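Local coordinates for protein ornithine carbamoyltransferase (Giardia intestinalis, PDB 3GRF) that probably catalyses carbamoyl transfer between carbamoyl phosphate and ornithine, the ornithine carbamoyltransferase reaction, as part of the parasite's arginine degradation pathway, at residues 16-21 / 214-219; 25-30 / 39-44; 112-117 / 125-130; 197-202 / 254-259. All blocks are in the same frame, centred on the assembly; numbering follows the deposited sequence.

Contact 1. Residues 16-21 / 214-219; sequences LCPKEL and AKHGTG
P18 sets CD and CG of its puckered ring over one face of the H216 imidazole. The close part of the contact is small: P18 CD lies 3.6 Å from the centroid of the H216 ring and 18° off the ring normal, a CH-pi contact. P18 CG lies nearest the ring atom at the root, 3.6 Å from H216 CG. The ring's other face is covered from its own helix by the aliphatic CG of K215, so the imidazole is sandwiched between two saturated groups. Its rotation is further fixed by ND1, which bonds to the carbonyl of I212 one turn back. Around this patch the packing loosens: C17 CB comes only to 4.4 Å from H216 NE2, and the backbone beyond H216 turns off through the exposed G217, whose phi is positive. C17 is occupied elsewhere, in a capping box with E20 in which C17 N donates to E20 OE1 (3.1 Å) and E20 N to C17 SG (3.4 Å). The contact thus joins the first turn of helix 18-33, in the carbamoyl-phosphate domain, to the last turn of helix 203-216 in the ornithine domain, with L21 packing nearby on helix 173-185.

Contact 2. Residues 25-30 / 39-44; sequences IDRALD and TARAAN
R27 and R41 meet through their guanidinium groups alone, the two side chains crossing at about a right angle and their planes standing 68° apart. The approach is unequal. NH2 of R27 comes down over one face of the R41 group, 3.1 Å above its plane and toward the rim, whereas R41 NE lies in the plane of the R27 group, at its edge. The nearest atoms are R27 NH2 and R41 NH2, 3.3 Å apart; both are donors, and no hydrogen bond links them. What gathers the two cations is a shared carboxylate, D319 of helix 303-322, whose OD2 forms a salt bridge with R27 NH2 and whose OD1 takes R41 NE. The setting is the link from helix 18-33 to strand 46-51 in the carbamoyl-phosphate domain, where A40 to A43 make a type I beta turn and helix 303-322, from the C-terminal part of the chain, packs back against the N-terminal helix. CG of R27 stands anti to the backbone N (chi1 -176°), and the chain then bends at chi2 on its way across the gap between the backbones. R41 bends twice, at chi2 and chi3, its side chain also touching L69 and H323.

Contact 3. Residues 112-117 / 125-130; sequences EMMREM and CINALD
In the beta-alpha-beta unit formed by strand 103-107, helix 111-120 and strand 125-127, M114 is the helix residue that lies against the returning strand, touching C125, I126, N127 and D130. Such a unit is the repeating element of the parallel sheet in the carbamoyl-phosphate domain, and strand 125-127 is the outermost on its side within the chain. The axes of the short helical and strand segments run nearly antiparallel, at 169°, and come within 9.4 Å, a gap that the methionine spans. Its CG stands anti to the backbone N (chi1 -174°), directing the chain at the strand, and bends at chi2 and chi3 then lay the thioether along it. M114 CE settles 3.7 Å from the backbone O of I126 and 4.0 Å from C125 CB, while M114 SD lies 3.9 Å from N127 CA. Nearer the helix, M114 CB lies 4.0 Å from D130 OD2, the M114 and D130 side chains crossing at about a right angle. Polar groups beside the methionine are hydrogen-bonded: D130 OD1 accepts from the backbone N of F132 and G133 and weakly from N127 ND2, which also donates to L11 O. The amide oxygen of N127 closes an Asx turn, taking L129 N at 2.9 Å from above the carbonyl plane, 53° out of it.

Contact 4. Residues 197-202 / 254-259; sequences KDFKPI and EARLKV
R256 and V259, one turn apart on helix 256-260, both touch the F199 ring, V259 over one face and R256 obliquely. Residues 254-259 open with E254, whose carbonyl accepts a weak bond from L257 N. At R256 the contact begins: its chain bends at chi3 and brings the guanidinium beside the phenyl ring, with R256 NH2 only 3.1 Å from F199 CE2, a tight approach. The two planes are 30° apart, and CE2 lies over one face of the guanidinium near its rim rather than over its middle. A water in the guanidinium plane donates to D198 O (water O to D198 O 2.8 Å) and accepts a weak bond from R256 NH2. NH1 forms a salt bridge with D169 and also donates to W243 O. Three residues on comes V259, whose CG2 sits squarely over the centre of the ring, 3.7 Å from its centroid and 11° off the normal, in a CH-pi contact. H196 meets the same ring edge-to-face. The unmodelled residues 245-252 come just before this segment. F199 thus ties the loop between strand 188-192 and helix 203-216 to the start of helix 256-260, all within the ornithine-binding domain.

How the contacts relate
Contact 3 is the buried one, an apolar methionine packing inside a beta-alpha-beta unit with hydrogen-bonded polar side chains beside it; contacts 1 and 2 lie at the surface, and contact 4 is partly buried. Contacts 1 and 2 share helix 18-33, the first at its capped start, the second further along. Contact 1 bridges the two domains, whereas contacts 2 and 3 stay in the carbamoyl-phosphate domain and contact 4 in the ornithine domain, on the opposite side of the chain's centre from contact 2, about 40 Å between centres. A CH-pi touch recurs in contacts 1 and 4, while contact 2 depends on a shared carboxylate instead.

Contact 1. Residues 16-21 / 214-219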
loop_
_atom_site.group_PDB
_atom_site.type_symbol
_atom_site.label_atom_id
_atom_site.label_comp_id
_atom_site.label_asym_id
_atom_site.label_seq_id
_atom_site.Cartn_x
_atom_site.Cartn_y
_atom_site.Cartn_z
ATOM N N LEU A 16 -14.718 25.954 -1.520
ATOM C CA LEU A 16 -16.039 25.716 -0.926
ATOM C C LEU A 16 -16.745 27.030 -0.586
ATOM O O LEU A 16 -16.110 28.008 -0.158
ATOM C CB LEU A 16 -15.890 24.911 0.367
ATOM C CG LEU A 16 -15.225 23.533 0.375
ATOM C CD1 LEU A 16 -15.099 23.009 1.794
ATOM C CD2 LEU A 16 -16.056 22.561 -0.433
ATOM N N CYS A 17 -18.066 27.049 -0.717
ATOM C CA CYS A 17 -18.826 28.187 -0.246
ATOM C C CYS A 17 -18.963 27.910 1.204
ATOM O O CYS A 17 -18.634 26.800 1.632
ATOM C CB CYS A 17 -20.188 28.246 -0.930
ATOM S SG CYS A 17 -21.303 27.062 -0.251
ATOM N N PRO A 18 -19.417 28.915 1.980
ATOM C CA PRO A 18 -19.488 28.854 3.421
ATOM C C PRO A 18 -20.374 27.718 3.935
ATOM O O PRO A 18 -20.070 27.123 4.963
ATOM C CB PRO A 18 -20.133 30.205 3.790
ATOM C CG PRO A 18 -19.854 31.091 2.694
ATOM C CD PRO A 18 -19.853 30.230 1.472
ATOM N N LYS A 19 -21.479 27.427 3.242
ATOM C CA LYS A 19 -22.369 26.374 3.691
ATOM C C LYS A 19 -21.782 24.988 3.418
ATOM O O LYS A 19 -22.052 24.046 4.153
ATOM C CB LYS A 19 -23.717 26.492 2.996
ATOM C CG LYS A 19 -24.737 25.465 3.427
ATOM C CD LYS A 19 -26.041 26.147 3.888
ATOM C CE LYS A 19 -26.903 25.218 4.825
ATOM N NZ LYS A 19 -28.304 25.777 4.987
ATOM N N GLU A 20 -21.013 24.859 2.343
ATOM C CA GLU A 20 -20.329 23.609 2.064
ATOM C C GLU A 20 -19.288 23.306 3.114
ATOM O O GLU A 20 -19.142 22.165 3.515
ATOM C CB GLU A 20 -19.681 23.634 0.674
ATOM C CG GLU A 20 -20.726 23.581 -0.410
ATOM C CD GLU A 20 -20.154 23.755 -1.773
ATOM O OE1 GLU A 20 -19.076 24.395 -1.927
ATOM O OE2 GLU A 20 -20.788 23.221 -2.707
ATOM N N LEU A 21 -18.556 24.328 3.552
ATOM C CA LEU A 21 -17.563 24.141 4.619
ATOM C C LEU A 21 -18.230 23.760 5.925
ATOM O O LEU A 21 -17.742 22.904 6.625
ATOM C CB LEU A 21 -16.736 25.414 4.811
ATOM C CG LEU A 21 -15.756 25.412 5.975
ATOM C CD1 LEU A 21 -15.114 23.995 6.083
ATOM C CD2 LEU A 21 -14.663 26.569 5.847
ATOM N N ALA A 214 -17.029 39.887 1.958
ATOM C CA ALA A 214 -17.898 40.828 1.237
ATOM C C ALA A 214 -18.980 40.105 0.443
ATOM O O ALA A 214 -20.139 40.482 0.511
ATOM C CB ALA A 214 -17.090 41.723 0.311
ATOM N N LYS A 215 -18.586 39.078 -0.307
ATOM C CA LYS A 215 -19.485 38.438 -1.262
ATOM C C LYS A 215 -20.555 37.645 -0.542
ATOM O O LYS A 215 -21.709 37.613 -0.985
ATOM C CB LYS A 215 -18.729 37.519 -2.220
ATOM C CG LYS A 215 -19.627 36.533 -2.985
ATOM C CD LYS A 215 -18.867 35.702 -4.008
ATOM C CE LYS A 215 -17.766 34.885 -3.364
ATOM N NZ LYS A 215 -16.941 34.146 -4.367
ATOM N N HIS A 216 -20.177 36.986 0.549
ATOM C CA HIS A 216 -21.154 36.221 1.320
ATOM C C HIS A 216 -21.692 36.939 2.531
ATOM O O HIS A 216 -22.535 36.371 3.234
ATOM C CB HIS A 216 -20.600 34.872 1.749
ATOM C CG HIS A 216 -20.139 34.034 0.610
ATOM N ND1 HIS A 216 -18.832 34.022 0.186
ATOM C CD2 HIS A 216 -20.814 33.202 -0.212
ATOM C CE1 HIS A 216 -18.708 33.183 -0.820
ATOM N NE2 HIS A 216 -19.899 32.677 -1.087
ATOM N N GLY A 217 -21.221 38.167 2.796
ATOM C CA GLY A 217 -21.617 38.865 4.028
ATOM C C GLY A 217 -21.483 37.959 5.251
ATOM O O GLY A 217 -22.452 37.730 6.022
ATOM N N THR A 218 -20.283 37.404 5.409
ATOM C CA THR A 218 -20.038 36.391 6.435
ATOM C C THR A 218 -19.913 37.047 7.822
ATOM O O THR A 218 -20.214 36.430 8.859
ATOM C CB THR A 218 -18.796 35.545 6.106
ATOM O OG1 THR A 218 -17.604 36.310 6.301
ATOM C CG2 THR A 218 -18.829 35.016 4.655
ATOM N N GLY A 219 -19.506 38.313 7.835
ATOM C CA GLY A 219 -19.278 39.022 9.104
ATOM C C GLY A 219 -17.904 38.758 9.691
ATOM O O GLY A 219 -17.586 39.184 10.809
#

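Contact 2. Residues 25-30 / 39-44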
loop_
_atom_site.group_PDB
_atom_site.type_symbol
_atom_site.label_atom_id
_atom_site.label_comp_id
_atom_site.label_asym_id
_atom_site.label_seq_id
_atom_site.Cartn_x
_atom_site.Cartn_y
_atom_site.Cartn_z
ATOM N N ILE A 25 -17.963 20.089 8.022
ATOM C CA ILE A 25 -17.669 20.103 9.478
ATOM C C ILE A 25 -18.666 19.219 10.200
ATOM O O ILE A 25 -18.282 18.293 10.867
ATOM C CB ILE A 25 -17.627 21.552 10.080
ATOM C CG1 ILE A 25 -16.318 22.261 9.674
ATOM C CG2 ILE A 25 -17.732 21.531 11.577
ATOM C CD1 ILE A 25 -16.415 23.774 9.520
ATOM N N ASP A 26 -19.950 19.474 10.021
ATOM C CA ASP A 26 -20.985 18.644 10.620
ATOM C C ASP A 26 -20.979 17.182 10.164
ATOM O O ASP A 26 -21.352 16.278 10.921
ATOM C CB ASP A 26 -22.352 19.255 10.330
ATOM C CG ASP A 26 -22.534 20.584 10.971
ATOM O OD1 ASP A 26 -21.963 20.818 12.061
ATOM O OD2 ASP A 26 -23.262 21.407 10.379
ATOM N N ARG A 27 -20.601 16.945 8.909
ATOM C CA ARG A 27 -20.528 15.566 8.413
ATOM C C ARG A 27 -19.337 14.860 9.123
ATOM O O ARG A 27 -19.454 13.749 9.641
ATOM C CB ARG A 27 -20.383 15.595 6.898
ATOM C CG ARG A 27 -20.383 14.258 6.240
ATOM C CD ARG A 27 -21.632 14.153 5.450
ATOM N NE ARG A 27 -21.657 12.947 4.642
ATOM C CZ ARG A 27 -22.757 12.255 4.401
ATOM N NH1 ARG A 27 -23.912 12.624 4.942
ATOM N NH2 ARG A 27 -22.687 11.173 3.664
ATOM N N ALA A 28 -18.202 15.544 9.185
ATOM C CA ALA A 28 -17.020 15.027 9.897
ATOM C C ALA A 28 -17.397 14.679 11.325
ATOM O O ALA A 28 -16.977 13.668 11.856
ATOM C CB ALA A 28 -15.900 16.090 9.916
ATOM N N LEU A 29 -18.139 15.583 11.966
ATOM C CA LEU A 29 -18.543 15.397 13.360
ATOM C C LEU A 29 -19.494 14.210 13.501
ATOM O O LEU A 29 -19.424 13.439 14.476
ATOM C CB LEU A 29 -19.208 16.667 13.884
ATOM C CG LEU A 29 -18.327 17.841 14.271
ATOM C CD1 LEU A 29 -19.242 19.030 14.520
ATOM C CD2 LEU A 29 -17.478 17.458 15.504
ATOM N N ASP A 30 -20.372 14.049 12.530
ATOM C CA ASP A 30 -21.300 12.895 12.618
ATOM C C ASP A 30 -20.615 11.588 12.285
ATOM O O ASP A 30 -20.998 10.556 12.805
ATOM C CB ASP A 30 -22.525 13.047 11.729
ATOM C CG ASP A 30 -23.545 11.921 11.965
ATOM O OD1 ASP A 30 -23.876 11.193 11.023
ATOM O OD2 ASP A 30 -23.980 11.742 13.119
ATOM N N THR A 39 -20.141 3.156 6.555
ATOM C CA THR A 39 -19.269 2.042 6.412
ATOM C C THR A 39 -19.194 1.466 4.970
ATOM O O THR A 39 -18.333 0.635 4.649
ATOM C CB THR A 39 -19.691 1.090 7.514
ATOM O OG1 THR A 39 -18.561 0.800 8.334
ATOM C CG2 THR A 39 -20.332 -0.098 7.015
ATOM N N ALA A 40 -20.083 1.923 4.094
ATOM C CA ALA A 40 -20.157 1.419 2.723
ATOM C C ALA A 40 -20.248 2.573 1.722
ATOM O O ALA A 40 -20.538 2.372 0.538
ATOM C CB ALA A 40 -21.323 0.478 2.579
ATOM N N ARG A 41 -19.977 3.785 2.201
ATOM C CA ARG A 41 -20.031 5.001 1.368
ATOM C C ARG A 41 -19.056 4.993 0.179
ATOM O O ARG A 41 -19.422 5.428 -0.923
ATOM C CB ARG A 41 -19.835 6.251 2.238
ATOM C CG ARG A 41 -21.020 6.613 3.180
ATOM C CD ARG A 41 -22.329 6.964 2.417
ATOM N NE ARG A 41 -22.188 8.245 1.722
ATOM C CZ ARG A 41 -23.140 8.896 1.052
ATOM N NH1 ARG A 41 -24.364 8.415 0.927
ATOM N NH2 ARG A 41 -22.845 10.066 0.513
ATOM N N ALA A 42 -17.850 4.450 0.374
ATOM C CA ALA A 42 -16.873 4.286 -0.730
ATOM C C ALA A 42 -16.593 2.834 -1.080
ATOM O O ALA A 42 -15.522 2.522 -1.581
ATOM C CB ALA A 42 -15.504 4.998 -0.364
ATOM N N ALA A 43 -17.530 1.934 -0.820
ATOM C CA ALA A 43 -17.318 0.539 -1.124
ATOM C C ALA A 43 -16.868 0.434 -2.576
ATOM O O ALA A 43 -17.468 1.065 -3.441
ATOM C CB ALA A 43 -18.629 -0.253 -0.916
ATOM N N ASN A 44 -15.810 -0.362 -2.832
ATOM C CA ASN A 44 -15.247 -0.614 -4.179
ATOM C C ASN A 44 -14.657 0.567 -4.922
ATOM O O ASN A 44 -14.357 0.495 -6.148
ATOM C CB ASN A 44 -16.228 -1.341 -5.082
ATOM C CG ASN A 44 -16.690 -2.639 -4.484
ATOM O OD1 ASN A 44 -15.966 -3.628 -4.484
ATOM N ND2 ASN A 44 -17.871 -2.621 -3.900
#

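Contact 3. Residues 112-117 / 125-130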
loop_
_atom_site.group_PDB
_atom_site.type_symbol
_atom_site.label_atom_id
_atom_site.label_comp_id
_atom_site.label_asym_id
_atom_site.label_seq_id
_atom_site.Cartn_x
_atom_site.Cartn_y
_atom_site.Cartn_z
ATOM N N GLU A 112 1.701 24.843 -8.613
ATOM C CA GLU A 112 1.827 24.753 -10.095
ATOM C C GLU A 112 1.551 23.352 -10.639
ATOM O O GLU A 112 0.632 23.147 -11.460
ATOM C CB GLU A 112 3.243 25.186 -10.547
ATOM C CG GLU A 112 3.771 26.520 -9.948
ATOM C CD GLU A 112 2.702 27.620 -9.857
ATOM O OE1 GLU A 112 2.833 28.504 -8.980
ATOM O OE2 GLU A 112 1.732 27.592 -10.656
ATOM N N MET A 113 2.340 22.401 -10.145
ATOM C CA MET A 113 2.159 20.964 -10.367
ATOM C C MET A 113 0.779 20.463 -9.947
ATOM O O MET A 113 0.184 19.620 -10.617
ATOM C CB MET A 113 3.226 20.216 -9.592
ATOM C CG MET A 113 4.506 21.029 -9.418
ATOM S SD MET A 113 5.680 20.353 -8.235
ATOM C CE MET A 113 6.154 18.811 -9.022
ATOM N N MET A 114 0.280 21.001 -8.843
ATOM C CA MET A 114 -1.043 20.664 -8.334
ATOM C C MET A 114 -2.151 21.145 -9.253
ATOM O O MET A 114 -3.126 20.408 -9.512
ATOM C CB MET A 114 -1.218 21.240 -6.919
ATOM C CG MET A 114 -2.504 20.817 -6.234
ATOM S SD MET A 114 -2.444 19.074 -5.822
ATOM C CE MET A 114 -3.982 18.479 -6.507
ATOM N N ARG A 115 -2.015 22.388 -9.711
ATOM C CA ARG A 115 -2.932 23.017 -10.668
ATOM C C ARG A 115 -2.897 22.393 -12.044
ATOM O O ARG A 115 -3.937 22.275 -12.687
ATOM C CB ARG A 115 -2.589 24.490 -10.855
ATOM C CG ARG A 115 -3.373 25.422 -9.958
ATOM C CD ARG A 115 -2.493 26.609 -9.611
ATOM N NE ARG A 115 -3.055 27.466 -8.566
ATOM C CZ ARG A 115 -2.525 28.627 -8.186
ATOM N NH1 ARG A 115 -1.416 29.077 -8.765
ATOM N NH2 ARG A 115 -3.103 29.342 -7.222
ATOM N N GLU A 116 -1.688 22.055 -12.501
ATOM C CA GLU A 116 -1.454 21.349 -13.753
ATOM C C GLU A 116 -2.188 20.001 -13.744
ATOM O O GLU A 116 -3.007 19.710 -14.636
ATOM C CB GLU A 116 0.083 21.264 -13.950
ATOM C CG GLU A 116 0.719 20.321 -15.007
ATOM C CD GLU A 116 0.201 20.479 -16.423
ATOM O OE1 GLU A 116 1.008 20.321 -17.360
ATOM O OE2 GLU A 116 -1.010 20.709 -16.611
ATOM N N MET A 117 -1.960 19.210 -12.692
ATOM C CA MET A 117 -2.607 17.904 -12.555
ATOM C C MET A 117 -4.115 18.034 -12.544
ATOM O O MET A 117 -4.809 17.394 -13.336
ATOM C CB MET A 117 -2.164 17.213 -11.272
ATOM C CG MET A 117 -2.727 15.808 -11.142
ATOM S SD MET A 117 -2.499 15.146 -9.467
ATOM C CE MET A 117 -0.771 14.699 -9.602
ATOM N N CYS A 125 -9.708 16.364 -7.676
ATOM C CA CYS A 125 -8.357 16.389 -7.065
ATOM C C CYS A 125 -8.282 17.371 -5.853
ATOM O O CYS A 125 -8.862 18.469 -5.834
ATOM C CB CYS A 125 -7.231 16.695 -8.072
ATOM S SG CYS A 125 -7.194 15.718 -9.574
ATOM N N ILE A 126 -7.594 16.912 -4.826
ATOM C CA ILE A 126 -7.586 17.554 -3.530
ATOM C C ILE A 126 -6.122 17.792 -3.232
ATOM O O ILE A 126 -5.330 16.899 -3.391
ATOM C CB ILE A 126 -8.223 16.671 -2.454
ATOM C CG1 ILE A 126 -9.725 16.528 -2.727
ATOM C CG2 ILE A 126 -7.997 17.287 -1.062
ATOM C CD1 ILE A 126 -10.330 15.254 -2.157
ATOM N N ASN A 127 -5.779 19.027 -2.884
ATOM C CA ASN A 127 -4.437 19.392 -2.491
ATOM C C ASN A 127 -4.231 18.911 -1.039
ATOM O O ASN A 127 -4.910 19.367 -0.117
ATOM C CB ASN A 127 -4.298 20.918 -2.645
ATOM C CG ASN A 127 -3.097 21.481 -1.934
ATOM O OD1 ASN A 127 -2.089 20.820 -1.784
ATOM N ND2 ASN A 127 -3.187 22.734 -1.537
ATOM N N ALA A 128 -3.299 17.975 -0.860
ATOM C CA ALA A 128 -3.009 17.377 0.451
ATOM C C ALA A 128 -1.845 18.119 1.111
ATOM O O ALA A 128 -1.319 17.697 2.132
ATOM C CB ALA A 128 -2.687 15.875 0.283
ATOM N N LEU A 129 -1.409 19.202 0.464
ATOM C CA LEU A 129 -0.573 20.246 1.054
ATOM C C LEU A 129 0.330 20.741 -0.063
ATOM O O LEU A 129 0.962 19.942 -0.744
ATOM C CB LEU A 129 0.277 19.761 2.245
ATOM C CG LEU A 129 1.317 20.739 2.856
ATOM C CD1 LEU A 129 0.720 22.087 3.251
ATOM C CD2 LEU A 129 1.987 20.123 4.068
ATOM N N ASP A 130 0.369 22.056 -0.273
ATOM C CA ASP A 130 1.348 22.659 -1.180
ATOM C C ASP A 130 1.701 24.010 -0.615
ATOM O O ASP A 130 1.297 24.307 0.503
ATOM C CB ASP A 130 0.826 22.721 -2.632
ATOM C CG ASP A 130 -0.359 23.684 -2.832
ATOM O OD1 ASP A 130 -0.919 24.259 -1.869
ATOM O OD2 ASP A 130 -0.725 23.863 -4.006
#

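Contact 4. Residues 197-202 / 254-259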
loop_
_atom_site.group_PDB
_atom_site.type_symbol
_atom_site.label_atom_id
_atom_site.label_comp_id
_atom_site.label_asym_id
_atom_site.label_seq_id
_atom_site.Cartn_x
_atom_site.Cartn_y
_atom_site.Cartn_z
ATOM N N LYS A 197 8.401 41.948 5.418
ATOM C CA LYS A 197 7.784 41.546 4.157
ATOM C C LYS A 197 7.763 40.031 3.971
ATOM O O LYS A 197 6.785 39.494 3.462
ATOM C CB LYS A 197 8.475 42.262 2.973
ATOM C CG LYS A 197 8.680 43.766 3.208
ATOM C CD LYS A 197 7.856 44.658 2.252
ATOM C CE LYS A 197 6.856 45.577 3.013
ATOM N NZ LYS A 197 6.736 47.013 2.499
ATOM N N ASP A 198 8.824 39.346 4.404
ATOM C CA ASP A 198 8.977 37.876 4.201
ATOM C C ASP A 198 8.177 36.988 5.176
ATOM O O ASP A 198 8.218 35.783 5.083
ATOM C CB ASP A 198 10.449 37.449 4.292
ATOM C CG ASP A 198 11.330 38.167 3.300
ATOM O OD1 ASP A 198 10.821 38.604 2.252
ATOM O OD2 ASP A 198 12.537 38.292 3.581
ATOM N N PHE A 199 7.484 37.599 6.121
ATOM C CA PHE A 199 6.828 36.850 7.181
ATOM C C PHE A 199 5.370 37.274 7.326
ATOM O O PHE A 199 4.715 36.849 8.262
ATOM C CB PHE A 199 7.594 36.992 8.519
ATOM C CG PHE A 199 9.040 36.464 8.459
ATOM C CD1 PHE A 199 10.061 37.246 7.943
ATOM C CD2 PHE A 199 9.349 35.171 8.888
ATOM C CE1 PHE A 199 11.382 36.755 7.846
ATOM C CE2 PHE A 199 10.650 34.680 8.804
ATOM C CZ PHE A 199 11.672 35.495 8.296
ATOM N N LYS A 200 4.872 38.102 6.405
ATOM C CA LYS A 200 3.482 38.560 6.455
ATOM C C LYS A 200 2.663 37.814 5.413
ATOM O O LYS A 200 3.203 37.386 4.422
ATOM C CB LYS A 200 3.382 40.053 6.129
ATOM C CG LYS A 200 4.185 40.996 6.991
ATOM C CD LYS A 200 4.051 42.384 6.405
ATOM C CE LYS A 200 4.665 43.369 7.319
ATOM N NZ LYS A 200 4.108 44.738 7.130
ATOM N N PRO A 201 1.330 37.727 5.596
ATOM C CA PRO A 201 0.496 37.173 4.527
ATOM C C PRO A 201 0.671 37.941 3.231
ATOM O O PRO A 201 0.979 39.122 3.237
ATOM C CB PRO A 201 -0.922 37.387 5.033
ATOM C CG PRO A 201 -0.817 37.598 6.463
ATOM C CD PRO A 201 0.538 38.165 6.750
ATOM N N ILE A 202 0.456 37.280 2.116
ATOM C CA ILE A 202 0.614 37.932 0.821
ATOM C C ILE A 202 -0.655 38.756 0.510
ATOM O O ILE A 202 -1.751 38.332 0.885
ATOM C CB ILE A 202 1.001 36.836 -0.217
ATOM C CG1 ILE A 202 2.314 37.188 -0.884
ATOM C CG2 ILE A 202 -0.098 36.456 -1.147
ATOM C CD1 ILE A 202 3.453 37.029 0.060
ATOM N N GLU A 254 19.895 30.108 10.091
ATOM C CA GLU A 254 18.627 29.664 10.673
ATOM C C GLU A 254 18.242 30.822 11.583
ATOM O O GLU A 254 17.585 30.643 12.626
ATOM C CB GLU A 254 18.877 28.409 11.510
ATOM C CG GLU A 254 17.687 27.840 12.255
ATOM C CD GLU A 254 17.300 26.452 11.767
ATOM O OE1 GLU A 254 17.101 26.293 10.543
ATOM O OE2 GLU A 254 17.177 25.520 12.607
ATOM N N ALA A 255 18.672 32.022 11.157
ATOM C CA ALA A 255 18.372 33.286 11.832
ATOM C C ALA A 255 17.046 33.900 11.342
ATOM O O ALA A 255 16.826 35.106 11.466
ATOM C CB ALA A 255 19.515 34.265 11.637
ATOM N N ARG A 256 16.145 33.067 10.825
ATOM C CA ARG A 256 14.737 33.389 10.971
ATOM C C ARG A 256 14.303 33.480 12.448
ATOM O O ARG A 256 13.288 34.104 12.779
ATOM C CB ARG A 256 13.814 32.479 10.135
ATOM C CG ARG A 256 14.207 31.032 9.939
ATOM C CD ARG A 256 13.017 30.255 9.317
ATOM N NE ARG A 256 12.356 31.077 8.304
ATOM C CZ ARG A 256 11.037 31.222 8.136
ATOM N NH1 ARG A 256 10.153 30.568 8.903
ATOM N NH2 ARG A 256 10.606 32.033 7.175
ATOM N N LEU A 257 15.103 32.877 13.324
ATOM C CA LEU A 257 14.855 32.845 14.764
ATOM C C LEU A 257 14.887 34.221 15.424
ATOM O O LEU A 257 14.220 34.448 16.424
ATOM C CB LEU A 257 15.852 31.898 15.453
ATOM C CG LEU A 257 15.334 30.515 15.868
ATOM C CD1 LEU A 257 15.169 29.582 14.667
ATOM C CD2 LEU A 257 16.260 29.875 16.891
ATOM N N LYS A 258 15.664 35.145 14.884
ATOM C CA LYS A 258 15.731 36.462 15.503
ATOM C C LYS A 258 14.458 37.251 15.173
ATOM O O LYS A 258 13.916 37.970 16.026
ATOM C CB LYS A 258 17.007 37.221 15.114
ATOM C CG LYS A 258 17.363 37.132 13.649
ATOM C CD LYS A 258 18.073 38.387 13.184
ATOM C CE LYS A 258 17.736 38.661 11.716
ATOM N NZ LYS A 258 18.986 38.976 10.951
ATOM N N VAL A 259 13.948 37.067 13.957
ATOM C CA VAL A 259 12.698 37.742 13.567
ATOM C C VAL A 259 11.453 37.054 14.200
ATOM O O VAL A 259 10.536 37.724 14.635
ATOM C CB VAL A 259 12.651 38.032 12.003
ATOM C CG1 VAL A 259 13.699 37.229 11.264
ATOM C CG2 VAL A 259 11.311 37.800 11.402
HETATM O O HOH W 1 8.937 33.089 5.454
#